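Long-range contact in pks18 (Mycobacterium tuberculosis, PDB 1TED), which probably extends medium- and long-chain acyl-CoA starters with malonyl-CoA to make tri- and tetraketide alpha-pyrones, as a type III polyketide synthase: residues S206-F211 against N271-E276. Numbering follows the deposited sequence.
Sequences SVNAVF and NGITCE. With MYR (myristic acid), chain E.
Asn208 and Val210 point their side chains at the start of strand 272-277. The Asn208 amide lies beside the backbone of Gly272 and Ile273, slantwise to the Ile273 side chain. Its CB is 3.5 Å from Ile273 O. CG of Asn208 stands anti to its own carbonyl carbon (chi1 -65°), which swings the amide toward the strand. Val210 and Asn271 meet at about a right angle. Both methyls of Val210 face Asn271: CG1 is 3.2 Å from the side-chain ND2, and CG2 is 3.3 Å from the backbone O. Gly272 has a positive phi of 138°, a backbone shape that suits glycine. A water joins the backbones, donating to Asn208 O at 2.9 Å and to Ile273 O at 2.6 Å.

Myristic acid runs past both segments, which line the acyl-binding tunnel of this thiolase-fold enzyme. Its C8 is 3.8 Å from Asn208 O, and its C13 is 3.7 Å from Cys275 CB. At the carboxylate end, MYR O2 approaches Phe211 CE1 obliquely, 3.1 Å away.

Residues 206-211 lie in the connection from strand 196-204 to helix 215-223, which carries His221, a probable substrate-binding residue near Val210. Strand 272-277 forms a hairpin with strand 264-269. Met106 of helix 102-125 packs on both Asn208 and Ile273, and Arg103 of the second subunit packs on Thr274.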
ATOM      1  N   SER A 206      -7.861  11.727 -14.753  1.00 32.45           N
ATOM      2  CA  SER A 206      -7.859  13.026 -15.429  1.00 32.68           C
ATOM      3  C   SER A 206      -6.710  13.918 -14.974  1.00 32.55           C
ATOM      4  O   SER A 206      -6.216  14.752 -15.729  1.00 32.82           O
ATOM      5  CB  SER A 206      -9.205  13.748 -15.215  1.00 35.18           C
ATOM      6  OG  SER A 206      -9.400  14.173 -13.871  1.00 36.14           O
ATOM      7  N   VAL A 207      -6.282  13.721 -13.735  1.00 32.37           N
ATOM      8  CA  VAL A 207      -5.198  14.489 -13.155  1.00 32.71           C
ATOM      9  C   VAL A 207      -3.841  14.163 -13.782  1.00 31.83           C
ATOM     10  O   VAL A 207      -2.897  14.946 -13.667  1.00 31.73           O
ATOM     11  CB  VAL A 207      -5.165  14.261 -11.623  1.00 33.89           C
ATOM     12  CG1 VAL A 207      -3.764  14.351 -11.089  1.00 37.73           C
ATOM     13  CG2 VAL A 207      -6.027  15.296 -10.950  1.00 34.51           C
ATOM     14  N   ASN A 208      -3.744  13.023 -14.459  1.00 29.61           N
ATOM     15  CA  ASN A 208      -2.482  12.634 -15.079  1.00 28.81           C
ATOM     16  C   ASN A 208      -2.488  12.749 -16.602  1.00 29.00           C
ATOM     17  O   ASN A 208      -1.594  12.230 -17.268  1.00 28.44           O
ATOM     18  CB  ASN A 208      -2.102  11.199 -14.679  1.00 28.77           C
ATOM     19  CG  ASN A 208      -1.817  11.055 -13.184  1.00 27.59           C
ATOM     20  OD1 ASN A 208      -2.716  10.766 -12.391  1.00 25.37           O
ATOM     21  ND2 ASN A 208      -0.564  11.263 -12.799  1.00 25.52           N
ATOM     22  N   ALA A 209      -3.488  13.433 -17.150  1.00 31.16           N
ATOM     23  CA  ALA A 209      -3.590  13.612 -18.604  1.00 32.96           C
ATOM     24  C   ALA A 209      -2.317  14.224 -19.202  1.00 35.15           C
ATOM     25  O   ALA A 209      -1.773  15.198 -18.673  1.00 36.53           O
ATOM     26  CB  ALA A 209      -4.785  14.488 -18.930  1.00 31.19           C
ATOM     27  N   VAL A 210      -1.851  13.659 -20.312  1.00 35.72           N
ATOM     28  CA  VAL A 210      -0.642  14.154 -20.963  1.00 36.27           C
ATOM     29  C   VAL A 210      -0.788  14.243 -22.486  1.00 36.85           C
ATOM     30  O   VAL A 210      -0.223  15.138 -23.120  1.00 36.44           O
ATOM     31  CB  VAL A 210       0.570  13.254 -20.608  1.00 35.94           C
ATOM     32  CG1 VAL A 210       1.765  13.640 -21.433  1.00 39.67           C
ATOM     33  CG2 VAL A 210       0.911  13.409 -19.132  1.00 38.08           C
ATOM     34  N   PHE A 211      -1.547  13.312 -23.057  1.00 38.40           N
ATOM     35  CA  PHE A 211      -1.800  13.252 -24.495  1.00 38.17           C
ATOM     36  C   PHE A 211      -0.527  13.064 -25.316  1.00 38.29           C
ATOM     37  O   PHE A 211      -0.134  13.935 -26.087  1.00 38.17           O
ATOM     38  CB  PHE A 211      -2.549  14.513 -24.948  1.00 39.21           C
ATOM     39  CG  PHE A 211      -3.921  14.662 -24.326  1.00 39.85           C
ATOM     40  CD1 PHE A 211      -5.000  13.923 -24.800  1.00 37.95           C
ATOM     41  CD2 PHE A 211      -4.125  15.523 -23.251  1.00 39.93           C
ATOM     42  CE1 PHE A 211      -6.261  14.037 -24.212  1.00 37.80           C
ATOM     43  CE2 PHE A 211      -5.385  15.642 -22.658  1.00 39.16           C
ATOM     44  CZ  PHE A 211      -6.453  14.896 -23.143  1.00 37.63           C
ATOM     45  N   ASN A 271       5.868  13.919 -15.988  1.00 28.92           N
ATOM     46  CA  ASN A 271       4.641  14.656 -16.245  1.00 29.89           C
ATOM     47  C   ASN A 271       3.385  13.907 -15.829  1.00 29.52           C
ATOM     48  O   ASN A 271       2.282  14.247 -16.248  1.00 31.47           O
ATOM     49  CB  ASN A 271       4.549  15.042 -17.725  1.00 29.65           C
ATOM     50  CG  ASN A 271       4.699  13.846 -18.667  1.00 32.03           C
ATOM     51  OD1 ASN A 271       4.983  12.714 -18.241  1.00 26.99           O
ATOM     52  ND2 ASN A 271       4.514  14.102 -19.965  1.00 27.97           N
ATOM     53  N   GLY A 272       3.548  12.889 -14.997  1.00 29.23           N
ATOM     54  CA  GLY A 272       2.396  12.143 -14.539  1.00 28.66           C
ATOM     55  C   GLY A 272       2.555  10.636 -14.483  1.00 29.71           C
ATOM     56  O   GLY A 272       3.498  10.059 -15.034  1.00 28.97           O
ATOM     57  N   ILE A 273       1.618  10.002 -13.789  1.00 27.87           N
ATOM     58  CA  ILE A 273       1.609   8.560 -13.668  1.00 28.15           C
ATOM     59  C   ILE A 273       1.033   8.025 -14.972  1.00 29.72           C
ATOM     60  O   ILE A 273       0.208   8.681 -15.609  1.00 31.12           O
ATOM     61  CB  ILE A 273       0.728   8.106 -12.493  1.00 26.46           C
ATOM     62  CG1 ILE A 273       1.353   8.569 -11.169  1.00 25.11           C
ATOM     63  CG2 ILE A 273       0.565   6.595 -12.522  1.00 24.96           C
ATOM     64  CD1 ILE A 273       0.444   8.414  -9.981  1.00 22.04           C
ATOM     65  N   THR A 274       1.477   6.841 -15.372  1.00 29.56           N
ATOM     66  CA  THR A 274       1.011   6.247 -16.603  1.00 30.55           C
ATOM     67  C   THR A 274       0.827   4.741 -16.452  1.00 30.87           C
ATOM     68  O   THR A 274       1.306   4.137 -15.494  1.00 29.45           O
ATOM     69  CB  THR A 274       2.012   6.521 -17.733  1.00 31.55           C
ATOM     70  OG1 THR A 274       1.416   6.176 -18.989  1.00 33.07           O
ATOM     71  CG2 THR A 274       3.280   5.701 -17.528  1.00 30.80           C
ATOM     72  N   CYS A 275       0.117   4.148 -17.406  1.00 30.41           N
ATOM     73  CA  CYS A 275      -0.126   2.712 -17.429  1.00 30.42           C
ATOM     74  C   CYS A 275       0.158   2.223 -18.847  1.00 32.12           C
ATOM     75  O   CYS A 275      -0.404   2.740 -19.810  1.00 34.09           O
ATOM     76  CB  CYS A 275      -1.577   2.408 -17.061  1.00 29.89           C
ATOM     77  SG  CYS A 275      -2.095   0.688 -17.362  1.00 34.59           S
ATOM     78  N   GLU A 276       1.046   1.245 -18.975  1.00 32.58           N
ATOM     79  CA  GLU A 276       1.384   0.695 -20.287  1.00 33.99           C
ATOM     80  C   GLU A 276       0.819  -0.720 -20.391  1.00 32.96           C
ATOM     81  O   GLU A 276       1.200  -1.609 -19.623  1.00 30.24           O
ATOM     82  CB  GLU A 276       2.906   0.680 -20.489  1.00 34.03           C
ATOM     83  CG  GLU A 276       3.537   2.070 -20.448  1.00 36.21           C
ATOM     84  CD  GLU A 276       5.030   2.027 -20.175  1.00 38.83           C
ATOM     85  OE1 GLU A 276       5.516   0.966 -19.718  1.00 42.32           O
ATOM     86  OE2 GLU A 276       5.713   3.051 -20.401  1.00 38.69           O
TER
HETATM   87  C1  MYR E3045      -9.206  12.795 -21.822  1.00 54.00           C
HETATM   88  O1  MYR E3045     -10.376  13.160 -21.918  1.00 54.28           O
HETATM   89  O2  MYR E3045      -8.591  12.470 -22.839  1.00 54.78           O
HETATM   90  C2  MYR E3045      -8.518  12.748 -20.457  1.00 53.49           C
HETATM   91  C3  MYR E3045      -8.223  11.305 -20.043  1.00 51.31           C
HETATM   92  C4  MYR E3045      -7.564  11.251 -18.662  1.00 48.26           C
HETATM   93  C5  MYR E3045      -7.223   9.815 -18.259  1.00 45.41           C
HETATM   94  C6  MYR E3045      -6.159   9.189 -19.164  1.00 42.55           C
HETATM   95  C7  MYR E3045      -4.777   9.825 -18.986  1.00 40.21           C
HETATM   96  C8  MYR E3045      -4.172   9.525 -17.612  1.00 38.57           C
HETATM   97  C9  MYR E3045      -3.921   8.028 -17.419  1.00 38.26           C
HETATM   98  C10 MYR E3045      -3.454   7.736 -15.993  1.00 37.39           C
HETATM   99  C11 MYR E3045      -3.264   6.233 -15.777  1.00 39.06           C
HETATM  100  C12 MYR E3045      -2.847   5.932 -14.337  1.00 37.48           C
HETATM  101  C13 MYR E3045      -2.736   4.422 -14.118  1.00 38.37           C
HETATM  102  C14 MYR E3045      -2.359   4.100 -12.671  1.00 40.58           C
HETATM  103  O   HOH W   1       0.559  10.273 -17.598  1.00 24.76           O